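Local coordinates for uncharacterized protein (Thermus thermophilus HB8, PDB 6SCE), which acts as a DNA nuclease that cyclic oligoadenylate switches on as part of type III CRISPR defence, at residues E333-G338 against L428-G433; V317-T322 against S327-A332; S159-F164 against V180-R185. All coordinates share one frame; numbering follows the deposited sequence. Where two conformers were deposited one is given.

Interaction 1. Residues E333-G338 against L428-G433; sequences EAFFRG and LLALRG
Phe335 and Leu431 meet because each side chain swings its CG anti to its own backbone N, with chi1 at 170° for Phe335 and 178° for Leu431. The two side chains cross obliquely where their helices come closest. Phe335 CA and Leu431 CA lie just 5.4 Å apart. The axes of the two short segments approach to 8.6 Å at 137°, nearer antiparallel than parallel. The methyl CD1 of Leu431 carries the closest touch, 3.7 Å from Phe335 CD2, and it also reaches back to Phe335 CB. From the same leucine, CB lies over one face of the Phe335 ring, displaced toward its rim and 4.1 Å above the plane. Ala430 adds its CB at 4.4 Å from Phe335 CD1. Farther out, Phe336 brings CE2 to 4.3 Å from Leu431 CD1, so that this single methyl serves both aromatic rings. The rings support each other as well, since Phe335 CD2 stands over the centre of the Phe336 ring. Around this pair, Tyr309 meets Phe335 edge-to-face, and Val317 and Leu319 of strand 316-321 touch Phe336. The polar chemistry lies away from the interface: Arg337 NH2 donates to Glu333 OE2 at 3.0 Å in a salt bridge between residues one helical turn apart, arriving from above the carboxylate plane, while OE1 of the same glutamate pairs with Arg345. Helix 425-432 ends at Gly433 in a Schellman motif, whose positive phi suits a glycine, and the chain turns directly into strand 434-438 of the last sheet. With no hydrogen bond between 333-338 and 428-433, this contact between helix 326-338 and helix 425-432 is made by carbon against carbon, chiefly the Leu431 methyl CD1 on Phe335.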
loop_
_atom_site.group_PDB
_atom_site.type_symbol
_atom_site.label_atom_id
_atom_site.label_comp_id
_atom_site.label_asym_id
_atom_site.label_seq_id
_atom_site.Cartn_x
_atom_site.Cartn_y
_atom_site.Cartn_z
ATOM N N GLU A 333 -11.015 -13.015 -4.855
ATOM C CA GLU A 333 -12.030 -14.036 -5.129
ATOM C C GLU A 333 -11.405 -15.439 -5.138
ATOM O O GLU A 333 -11.940 -16.355 -4.525
ATOM C CB GLU A 333 -12.744 -13.732 -6.451
ATOM C CG GLU A 333 -13.849 -14.694 -6.780
ATOM C CD GLU A 333 -14.499 -14.414 -8.136
ATOM O OE1 GLU A 333 -13.790 -14.004 -9.066
ATOM O OE2 GLU A 333 -15.713 -14.652 -8.257
ATOM N N ALA A 334 -10.259 -15.594 -5.800
ATOM C CA ALA A 334 -9.614 -16.905 -5.908
ATOM C C ALA A 334 -9.167 -17.375 -4.519
ATOM O O ALA A 334 -9.317 -18.546 -4.152
ATOM C CB ALA A 334 -8.440 -16.833 -6.849
ATOM N N PHE A 335 -8.642 -16.440 -3.727
ATOM C CA PHE A 335 -8.220 -16.761 -2.389
ATOM C C PHE A 335 -9.355 -17.283 -1.530
ATOM O O PHE A 335 -9.219 -18.340 -0.864
ATOM C CB PHE A 335 -7.574 -15.568 -1.695
ATOM C CG PHE A 335 -7.353 -15.805 -0.238
ATOM C CD1 PHE A 335 -6.320 -16.629 0.179
ATOM C CD2 PHE A 335 -8.219 -15.272 0.706
ATOM C CE1 PHE A 335 -6.128 -16.884 1.527
ATOM C CE2 PHE A 335 -8.029 -15.534 2.054
ATOM C CZ PHE A 335 -6.973 -16.335 2.460
ATOM N N PHE A 336 -10.478 -16.565 -1.536
ATOM C CA PHE A 336 -11.608 -16.945 -0.714
ATOM C C PHE A 336 -12.254 -18.236 -1.225
ATOM O O PHE A 336 -12.572 -19.110 -0.434
ATOM C CB PHE A 336 -12.620 -15.808 -0.584
ATOM C CG PHE A 336 -12.198 -14.726 0.395
ATOM C CD1 PHE A 336 -12.275 -14.939 1.759
ATOM C CD2 PHE A 336 -11.747 -13.507 -0.056
ATOM C CE1 PHE A 336 -11.911 -13.952 2.655
ATOM C CE2 PHE A 336 -11.367 -12.524 0.829
ATOM C CZ PHE A 336 -11.435 -12.751 2.187
ATOM N N ARG A 337 -12.377 -18.388 -2.537
ATOM C CA ARG A 337 -12.881 -19.661 -3.082
ATOM C C ARG A 337 -11.999 -20.841 -2.698
ATOM O O ARG A 337 -12.513 -21.913 -2.382
ATOM C CB ARG A 337 -12.992 -19.617 -4.595
ATOM C CG ARG A 337 -14.176 -18.821 -5.125
ATOM C CD ARG A 337 -14.145 -18.889 -6.645
ATOM N NE ARG A 337 -15.072 -17.977 -7.314
ATOM C CZ ARG A 337 -16.341 -18.260 -7.592
ATOM N NH1 ARG A 337 -16.874 -19.430 -7.244
ATOM N NH2 ARG A 337 -17.089 -17.362 -8.222
ATOM N N GLY A 338 -10.681 -20.635 -2.700
ATOM C CA GLY A 338 -9.727 -21.682 -2.308
ATOM C C GLY A 338 -9.871 -22.103 -0.859
ATOM O O GLY A 338 -9.517 -23.216 -0.499
ATOM N N LEU A 428 -1.496 -15.007 2.552
ATOM C CA LEU A 428 -1.482 -13.584 2.327
ATOM C C LEU A 428 -1.014 -13.261 0.904
ATOM O O LEU A 428 -1.639 -12.445 0.193
ATOM C CB LEU A 428 -0.604 -12.875 3.346
ATOM C CG LEU A 428 -0.439 -11.373 3.153
ATOM C CD1 LEU A 428 -1.792 -10.670 3.206
ATOM C CD2 LEU A 428 0.483 -10.868 4.246
ATOM N N LEU A 429 0.078 -13.897 0.480
ATOM C CA LEU A 429 0.625 -13.638 -0.840
ATOM C C LEU A 429 -0.347 -14.011 -1.984
ATOM O O LEU A 429 -0.413 -13.290 -2.986
ATOM C CB LEU A 429 1.973 -14.366 -1.017
ATOM C CG LEU A 429 3.185 -13.702 -0.375
ATOM C CD1 LEU A 429 4.320 -14.712 -0.260
ATOM C CD2 LEU A 429 3.652 -12.482 -1.149
ATOM N N ALA A 430 -1.077 -15.113 -1.820
ATOM C CA ALA A 430 -2.117 -15.499 -2.761
ATOM C C ALA A 430 -3.169 -14.386 -2.856
ATOM O O ALA A 430 -3.544 -13.926 -3.944
ATOM C CB ALA A 430 -2.746 -16.804 -2.321
ATOM N N LEU A 431 -3.597 -13.893 -1.697
ATOM C CA LEU A 431 -4.615 -12.849 -1.671
ATOM C C LEU A 431 -4.136 -11.626 -2.412
ATOM O O LEU A 431 -4.900 -10.939 -3.084
ATOM C CB LEU A 431 -4.992 -12.514 -0.221
ATOM C CG LEU A 431 -6.009 -11.407 -0.001
ATOM C CD1 LEU A 431 -7.361 -11.865 -0.511
ATOM C CD2 LEU A 431 -6.058 -11.119 1.497
ATOM N N ARG A 432 -2.850 -11.362 -2.289
ATOM C CA ARG A 432 -2.210 -10.264 -2.950
ATOM C C ARG A 432 -2.010 -10.446 -4.438
ATOM O O ARG A 432 -1.793 -9.477 -5.117
ATOM C CB ARG A 432 -0.842 -10.046 -2.342
ATOM C CG ARG A 432 0.006 -8.944 -2.952
ATOM C CD ARG A 432 -0.678 -7.588 -2.856
ATOM N NE ARG A 432 0.163 -6.577 -3.464
ATOM C CZ ARG A 432 0.324 -6.431 -4.782
ATOM N NH1 ARG A 432 -0.353 -7.189 -5.655
ATOM N NH2 ARG A 432 1.135 -5.504 -5.223
ATOM N N GLY A 433 -2.077 -11.667 -4.932
ATOM C CA GLY A 433 -1.840 -11.914 -6.358
ATOM C C GLY A 433 -0.592 -12.704 -6.706
ATOM O O GLY A 433 -0.116 -12.635 -7.844
#

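Interaction 2. Residues V317-T322 against S327-A332; sequences VYLLTT and SRLRWA. With nucleotides of chain B.
Two consecutive threonines face opposite ways here: Thr321 lays its methyl CG2 against Leu329 CB at 3.8 Å, whereas Thr322, on the far side of the backbone, hydrogen-bonds to an adenine. The end of strand 316-321 thus places helix packing and a base contact on adjacent residues. In Thr321, OG1 lies anti to the backbone N (chi1 -163°), which puts CG2 in the crowded position between N and the carbonyl carbon and turns it onto Leu329; OG1 itself is bonded to Val298 O. The Thr321 and Leu329 side chains lie alongside each other, running opposite ways. Leu329 reaches two residues of the strand at once, since its CD1 also lies 3.7 Å from Leu319 CB. One turn farther along the helix, Ala332 CB receives Leu319 CD1 at 3.8 Å. These contacts are wholly apolar and buried, and they seat helix 326-338 on one face of the sheet; segment 327-332 runs nearly antiparallel to strand residues 317-321, at 170°. Leu320, pointing the other way, packs on helix 354-370. At the nucleotide, Thr322 OG1 donates a hydrogen bond of 2.7 Å to N1 of A3 of chain B, and its CG2 approaches the same N1 at 3.5 Å. A valine in place of Thr322 lacks the hydroxyl and would probably leave adenine N1 without this donor, weakening the hold on the base. The strand, the helix that returns along it and strand 342-347 form a beta-alpha-beta crossover, and the adenine is bound just beyond the carboxyl end of the first strand, as is usual for the ligand sites of Rossmann-like folds such as the CARF domain.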
loop_
_atom_site.group_PDB
_atom_site.type_symbol
_atom_site.label_atom_id
_atom_site.label_comp_id
_atom_site.label_asym_id
_atom_site.label_seq_id
_atom_site.Cartn_x
_atom_site.Cartn_y
_atom_site.Cartn_z
ATOM N N VAL A 317 -18.475 -14.173 1.522
ATOM C CA VAL A 317 -17.791 -12.908 1.489
ATOM C C VAL A 317 -18.346 -12.098 0.337
ATOM O O VAL A 317 -18.611 -12.623 -0.743
ATOM C CB VAL A 317 -16.259 -13.075 1.432
ATOM C CG1 VAL A 317 -15.814 -13.811 0.184
ATOM C CG2 VAL A 317 -15.580 -11.714 1.505
ATOM N N TYR A 318 -18.555 -10.820 0.586
ATOM C CA TYR A 318 -19.025 -9.903 -0.430
ATOM C C TYR A 318 -17.941 -8.880 -0.643
ATOM O O TYR A 318 -17.551 -8.239 0.320
ATOM C CB TYR A 318 -20.280 -9.192 0.038
ATOM C CG TYR A 318 -21.502 -10.095 0.133
ATOM C CD1 TYR A 318 -21.677 -10.937 1.215
ATOM C CD2 TYR A 318 -22.491 -10.072 -0.855
ATOM C CE1 TYR A 318 -22.800 -11.758 1.312
ATOM C CE2 TYR A 318 -23.603 -10.892 -0.774
ATOM C CZ TYR A 318 -23.759 -11.735 0.306
ATOM O OH TYR A 318 -24.881 -12.549 0.411
ATOM N N LEU A 319 -17.433 -8.794 -1.868
ATOM C CA LEU A 319 -16.282 -7.983 -2.218
ATOM C C LEU A 319 -16.671 -6.964 -3.273
ATOM O O LEU A 319 -17.162 -7.342 -4.333
ATOM C CB LEU A 319 -15.138 -8.858 -2.736
ATOM C CG LEU A 319 -14.585 -9.925 -1.811
ATOM C CD1 LEU A 319 -13.573 -10.816 -2.497
ATOM C CD2 LEU A 319 -13.986 -9.256 -0.570
ATOM N N LEU A 320 -16.479 -5.674 -2.986
ATOM C CA LEU A 320 -16.766 -4.606 -3.930
ATOM C C LEU A 320 -15.540 -3.808 -4.237
ATOM O O LEU A 320 -14.785 -3.471 -3.337
ATOM C CB LEU A 320 -17.833 -3.661 -3.361
ATOM C CG LEU A 320 -19.207 -4.240 -3.058
ATOM C CD1 LEU A 320 -20.155 -3.173 -2.495
ATOM C CD2 LEU A 320 -19.804 -4.864 -4.290
ATOM N N THR A 321 -15.327 -3.480 -5.506
ATOM C CA THR A 321 -14.284 -2.533 -5.855
ATOM C C THR A 321 -14.538 -1.909 -7.228
ATOM O O THR A 321 -15.610 -2.072 -7.808
ATOM C CB THR A 321 -12.861 -3.130 -5.725
ATOM O OG1 THR A 321 -11.908 -2.054 -5.698
ATOM C CG2 THR A 321 -12.552 -4.107 -6.831
ATOM N N THR A 322 -13.568 -1.150 -7.691
ATOM C CA THR A 322 -13.660 -0.394 -8.900
ATOM C C THR A 322 -13.043 -1.205 -10.034
ATOM O O THR A 322 -12.226 -2.127 -9.842
ATOM C CB THR A 322 -12.897 0.935 -8.785
ATOM O OG1 THR A 322 -11.567 0.655 -8.338
ATOM C CG2 THR A 322 -13.565 1.847 -7.798
ATOM N N SER A 327 -7.860 -6.770 -11.157
ATOM C CA SER A 327 -6.879 -7.824 -10.850
ATOM C C SER A 327 -6.913 -8.199 -9.368
ATOM O O SER A 327 -6.981 -9.369 -9.007
ATOM C CB SER A 327 -5.454 -7.384 -11.189
ATOM O OG SER A 327 -5.333 -7.147 -12.573
ATOM N N ARG A 328 -6.881 -7.193 -8.513
ATOM C CA ARG A 328 -6.913 -7.475 -7.069
ATOM C C ARG A 328 -8.201 -8.170 -6.646
ATOM O O ARG A 328 -8.187 -9.038 -5.765
ATOM C CB ARG A 328 -6.663 -6.206 -6.263
ATOM C CG ARG A 328 -5.288 -5.581 -6.539
ATOM C CD ARG A 328 -4.185 -6.498 -6.056
ATOM N NE ARG A 328 -4.294 -6.692 -4.612
ATOM C CZ ARG A 328 -3.715 -5.908 -3.700
ATOM N NH1 ARG A 328 -2.945 -4.888 -4.075
ATOM N NH2 ARG A 328 -3.925 -6.148 -2.403
ATOM N N LEU A 329 -9.322 -7.789 -7.254
ATOM C CA LEU A 329 -10.577 -8.435 -6.960
ATOM C C LEU A 329 -10.504 -9.899 -7.389
ATOM O O LEU A 329 -10.939 -10.795 -6.648
ATOM C CB LEU A 329 -11.738 -7.732 -7.652
ATOM C CG LEU A 329 -13.133 -8.310 -7.464
ATOM C CD1 LEU A 329 -13.530 -8.261 -6.014
ATOM C CD2 LEU A 329 -14.142 -7.538 -8.305
ATOM N N ARG A 330 -9.962 -10.138 -8.579
ATOM C CA ARG A 330 -9.833 -11.520 -9.095
ATOM C C ARG A 330 -9.030 -12.402 -8.118
ATOM O O ARG A 330 -9.417 -13.533 -7.790
ATOM C CB ARG A 330 -9.150 -11.490 -10.468
ATOM C CG ARG A 330 -8.912 -12.846 -11.118
ATOM C CD ARG A 330 -8.153 -12.669 -12.437
ATOM N NE ARG A 330 -7.954 -13.943 -13.139
ATOM C CZ ARG A 330 -7.235 -14.092 -14.257
ATOM N NH1 ARG A 330 -6.626 -13.056 -14.819
ATOM N NH2 ARG A 330 -7.108 -15.290 -14.811
ATOM N N TRP A 331 -7.919 -11.887 -7.613
ATOM C CA TRP A 331 -7.054 -12.651 -6.699
ATOM C C TRP A 331 -7.709 -12.867 -5.347
ATOM O O TRP A 331 -7.541 -13.906 -4.729
ATOM C CB TRP A 331 -5.700 -11.962 -6.517
ATOM C CG TRP A 331 -5.012 -11.802 -7.829
ATOM C CD1 TRP A 331 -5.041 -12.683 -8.865
ATOM C CD2 TRP A 331 -4.233 -10.690 -8.269
ATOM N NE1 TRP A 331 -4.323 -12.194 -9.917
ATOM C CE2 TRP A 331 -3.809 -10.973 -9.575
ATOM C CE3 TRP A 331 -3.843 -9.489 -7.682
ATOM C CZ2 TRP A 331 -3.015 -10.105 -10.302
ATOM C CZ3 TRP A 331 -3.048 -8.620 -8.418
ATOM C CH2 TRP A 331 -2.649 -8.931 -9.701
ATOM N N ALA A 332 -8.462 -11.865 -4.891
ATOM C CA ALA A 332 -9.190 -12.001 -3.622
ATOM C C ALA A 332 -10.268 -13.075 -3.756
ATOM O O ALA A 332 -10.434 -13.923 -2.873
ATOM C CB ALA A 332 -9.821 -10.685 -3.203
ATOM P P A B 3 -8.518 7.743 1.108
ATOM O OP1 A B 3 -9.906 8.296 0.829
ATOM O OP2 A B 3 -8.149 7.774 2.566
ATOM O "O5'" A B 3 -8.428 6.267 0.538
ATOM C "C5'" A B 3 -7.190 5.560 0.369
ATOM C "C4'" A B 3 -7.542 4.159 -0.074
ATOM O "O4'" A B 3 -8.183 4.206 -1.385
ATOM C "C3'" A B 3 -6.370 3.194 -0.205
ATOM O "O3'" A B 3 -6.733 2.016 0.488
ATOM C "C2'" A B 3 -6.269 2.973 -1.723
ATOM O "O2'" A B 3 -5.728 1.722 -2.086
ATOM C "C1'" A B 3 -7.732 3.104 -2.129
ATOM N N9 A B 3 -7.926 3.417 -3.526
ATOM C C8 A B 3 -7.299 4.414 -4.234
ATOM N N7 A B 3 -7.715 4.477 -5.483
ATOM C C5 A B 3 -8.689 3.496 -5.576
ATOM C C6 A B 3 -9.511 3.085 -6.643
ATOM N N6 A B 3 -9.494 3.672 -7.837
ATOM N N1 A B 3 -10.393 2.090 -6.390
ATOM C C2 A B 3 -10.423 1.541 -5.170
ATOM N N3 A B 3 -9.692 1.839 -4.088
ATOM C C4 A B 3 -8.835 2.839 -4.370
#

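Interaction 3. Residues S159-F164 against V180-R185; sequences SPPGAF and VFVVHR
Phe164 and Val182 join a type I beta turn, Pro161 to Phe164, to one face of an antiparallel meander. The turn belongs to the connection between strands 156-158 and 169-172, and it folds over strand 179-184 of the same sheet. The principal interaction is CH-pi: the methyl CG1 of Val182 points into the Phe164 ring, 3.5 Å from its centroid and only 10° off the ring normal. A methyl placed so centrally touches all six ring carbons, and the nearest to Val182 CG1 is Phe164 CZ at 3.6 Å. Phe164 comes from the opposite direction, with its CG anti to its own carbonyl carbon (chi1 -81°). Apolar contacts broaden the patch. Val182 uses its second branch, CG2, to meet Pro161 CD at 3.7 Å, and the same methyl lies 3.8 Å from Phe164 CE1, so that the valine straddles proline and phenylalanine. Two residues on, His184 points to the same side of the strand, and its CB lies 4.2 Å from Phe164 CD2. Val183, between them, points away. Leu268 of helix 268-276 also packs on the Phe164 side chain. Aromatic contact continues outside the two segments, where Tyr189 of the adjoining strand meets Phe164 edge-to-face. Hydrogen bonding across 159-164 and 180-185 is absent; the polar link is local to the turn. There the backbone N of Phe164 donates to Pro161 O at 3.2 Å, and this same carbonyl oxygen lies in the plane of the Phe164 ring, at its edge.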
loop_
_atom_site.group_PDB
_atom_site.type_symbol
_atom_site.label_atom_id
_atom_site.label_comp_id
_atom_site.label_asym_id
_atom_site.label_seq_id
_atom_site.Cartn_x
_atom_site.Cartn_y
_atom_site.Cartn_z
ATOM N N SER A 159 6.530 22.577 -21.283
ATOM C CA SER A 159 5.380 22.155 -22.009
ATOM C C SER A 159 4.990 20.743 -21.532
ATOM O O SER A 159 5.865 19.904 -21.360
ATOM C CB SER A 159 5.701 22.126 -23.516
ATOM O OG SER A 159 4.623 21.517 -24.152
ATOM N N PRO A 160 3.694 20.468 -21.331
ATOM C CA PRO A 160 3.368 19.112 -20.849
ATOM C C PRO A 160 3.445 18.048 -21.943
ATOM O O PRO A 160 3.374 18.380 -23.127
ATOM C CB PRO A 160 1.925 19.264 -20.362
ATOM C CG PRO A 160 1.378 20.325 -21.252
ATOM C CD PRO A 160 2.500 21.322 -21.342
ATOM N N PRO A 161 3.581 16.771 -21.553
ATOM C CA PRO A 161 3.619 15.739 -22.578
ATOM C C PRO A 161 2.343 15.731 -23.401
ATOM O O PRO A 161 1.226 15.948 -22.884
ATOM C CB PRO A 161 3.789 14.425 -21.779
ATOM C CG PRO A 161 4.338 14.835 -20.443
ATOM C CD PRO A 161 3.852 16.235 -20.197
ATOM N N GLY A 162 2.502 15.500 -24.707
ATOM C CA GLY A 162 1.373 15.557 -25.600
ATOM C C GLY A 162 0.342 14.502 -25.286
ATOM O O GLY A 162 -0.803 14.658 -25.649
ATOM N N ALA A 163 0.738 13.431 -24.590
ATOM C CA ALA A 163 -0.182 12.346 -24.266
ATOM C C ALA A 163 -1.312 12.721 -23.268
ATOM O O ALA A 163 -2.321 12.039 -23.200
ATOM C CB ALA A 163 0.592 11.149 -23.763
ATOM N N PHE A 164 -1.128 13.785 -22.509
ATOM C CA PHE A 164 -2.149 14.269 -21.579
ATOM C C PHE A 164 -3.257 15.034 -22.306
ATOM O O PHE A 164 -2.996 15.690 -23.324
ATOM C CB PHE A 164 -1.524 15.192 -20.518
ATOM C CG PHE A 164 -0.850 14.457 -19.388
ATOM C CD1 PHE A 164 0.462 14.063 -19.494
ATOM C CD2 PHE A 164 -1.545 14.132 -18.223
ATOM C CE1 PHE A 164 1.084 13.380 -18.462
ATOM C CE2 PHE A 164 -0.929 13.452 -17.200
ATOM C CZ PHE A 164 0.381 13.074 -17.314
ATOM N N VAL A 180 8.930 13.922 -15.665
ATOM C CA VAL A 180 8.292 15.234 -15.673
ATOM C C VAL A 180 7.139 15.188 -14.677
ATOM O O VAL A 180 6.383 14.225 -14.704
ATOM C CB VAL A 180 7.715 15.557 -17.066
ATOM C CG1 VAL A 180 7.162 16.975 -17.107
ATOM C CG2 VAL A 180 8.774 15.381 -18.148
ATOM N N PHE A 181 7.001 16.229 -13.849
ATOM C CA PHE A 181 5.931 16.295 -12.864
ATOM C C PHE A 181 4.756 17.000 -13.516
ATOM O O PHE A 181 4.858 18.189 -13.865
ATOM C CB PHE A 181 6.422 17.092 -11.660
ATOM C CG PHE A 181 5.431 17.133 -10.528
ATOM C CD1 PHE A 181 5.262 16.019 -9.730
ATOM C CD2 PHE A 181 4.699 18.286 -10.258
ATOM C CE1 PHE A 181 4.361 16.023 -8.672
ATOM C CE2 PHE A 181 3.802 18.303 -9.195
ATOM C CZ PHE A 181 3.629 17.175 -8.416
ATOM N N VAL A 182 3.652 16.282 -13.724
ATOM C CA VAL A 182 2.521 16.813 -14.446
ATOM C C VAL A 182 1.331 16.943 -13.472
ATOM O O VAL A 182 1.032 16.024 -12.707
ATOM C CB VAL A 182 2.143 15.904 -15.661
ATOM C CG1 VAL A 182 1.015 16.485 -16.489
ATOM C CG2 VAL A 182 3.369 15.680 -16.562
ATOM N N VAL A 183 0.686 18.092 -13.491
ATOM C CA VAL A 183 -0.588 18.308 -12.759
ATOM C C VAL A 183 -1.697 18.529 -13.749
ATOM O O VAL A 183 -1.664 19.443 -14.572
ATOM C CB VAL A 183 -0.493 19.443 -11.746
ATOM C CG1 VAL A 183 -1.846 19.696 -11.098
ATOM C CG2 VAL A 183 0.563 19.104 -10.702
ATOM N N HIS A 184 -2.666 17.646 -13.698
ATOM C CA HIS A 184 -3.793 17.670 -14.601
ATOM C C HIS A 184 -5.072 17.506 -13.816
ATOM O O HIS A 184 -5.229 16.510 -13.088
ATOM C CB HIS A 184 -3.685 16.538 -15.589
ATOM C CG HIS A 184 -4.804 16.512 -16.573
ATOM N ND1 HIS A 184 -4.964 17.484 -17.539
ATOM C CD2 HIS A 184 -5.823 15.641 -16.738
ATOM C CE1 HIS A 184 -6.046 17.213 -18.246
ATOM N NE2 HIS A 184 -6.573 16.090 -17.795
ATOM N N ARG A 185 -5.945 18.515 -13.935
ATOM C CA ARG A 185 -7.253 18.572 -13.290
ATOM C C ARG A 185 -7.122 18.235 -11.792
ATOM O O ARG A 185 -7.872 17.437 -11.248
ATOM C CB ARG A 185 -8.272 17.672 -13.985
ATOM C CG ARG A 185 -8.476 18.048 -15.465
ATOM C CD ARG A 185 -9.431 17.120 -16.192
ATOM N NE ARG A 185 -10.801 17.263 -15.722
ATOM C CZ ARG A 185 -11.793 16.392 -15.956
ATOM N NH1 ARG A 185 -11.604 15.293 -16.686
ATOM N NH2 ARG A 185 -13.004 16.621 -15.457
#

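How the interactions relate
Along the chain, interaction 3 comes first, then interaction 2, then interaction 1, each complete before the next begins. Interaction 3 belongs to another sheet, its centre about 31 Å from that of interaction 2 and about 37 Å from that of interaction 1. Interactions 1 and 2 are neighbours, their centres about 10 Å apart, because both draw on helix 326-338: one part of it packs on strand 316-321, the next on helix 425-432. They also touch, as where Leu431 CD1 meets Ala332 CA at 3.6 Å, so one helix lies between the sheet that carries the adenine-contacting Thr322 and the helix leading into the last sheet, probably the nuclease core.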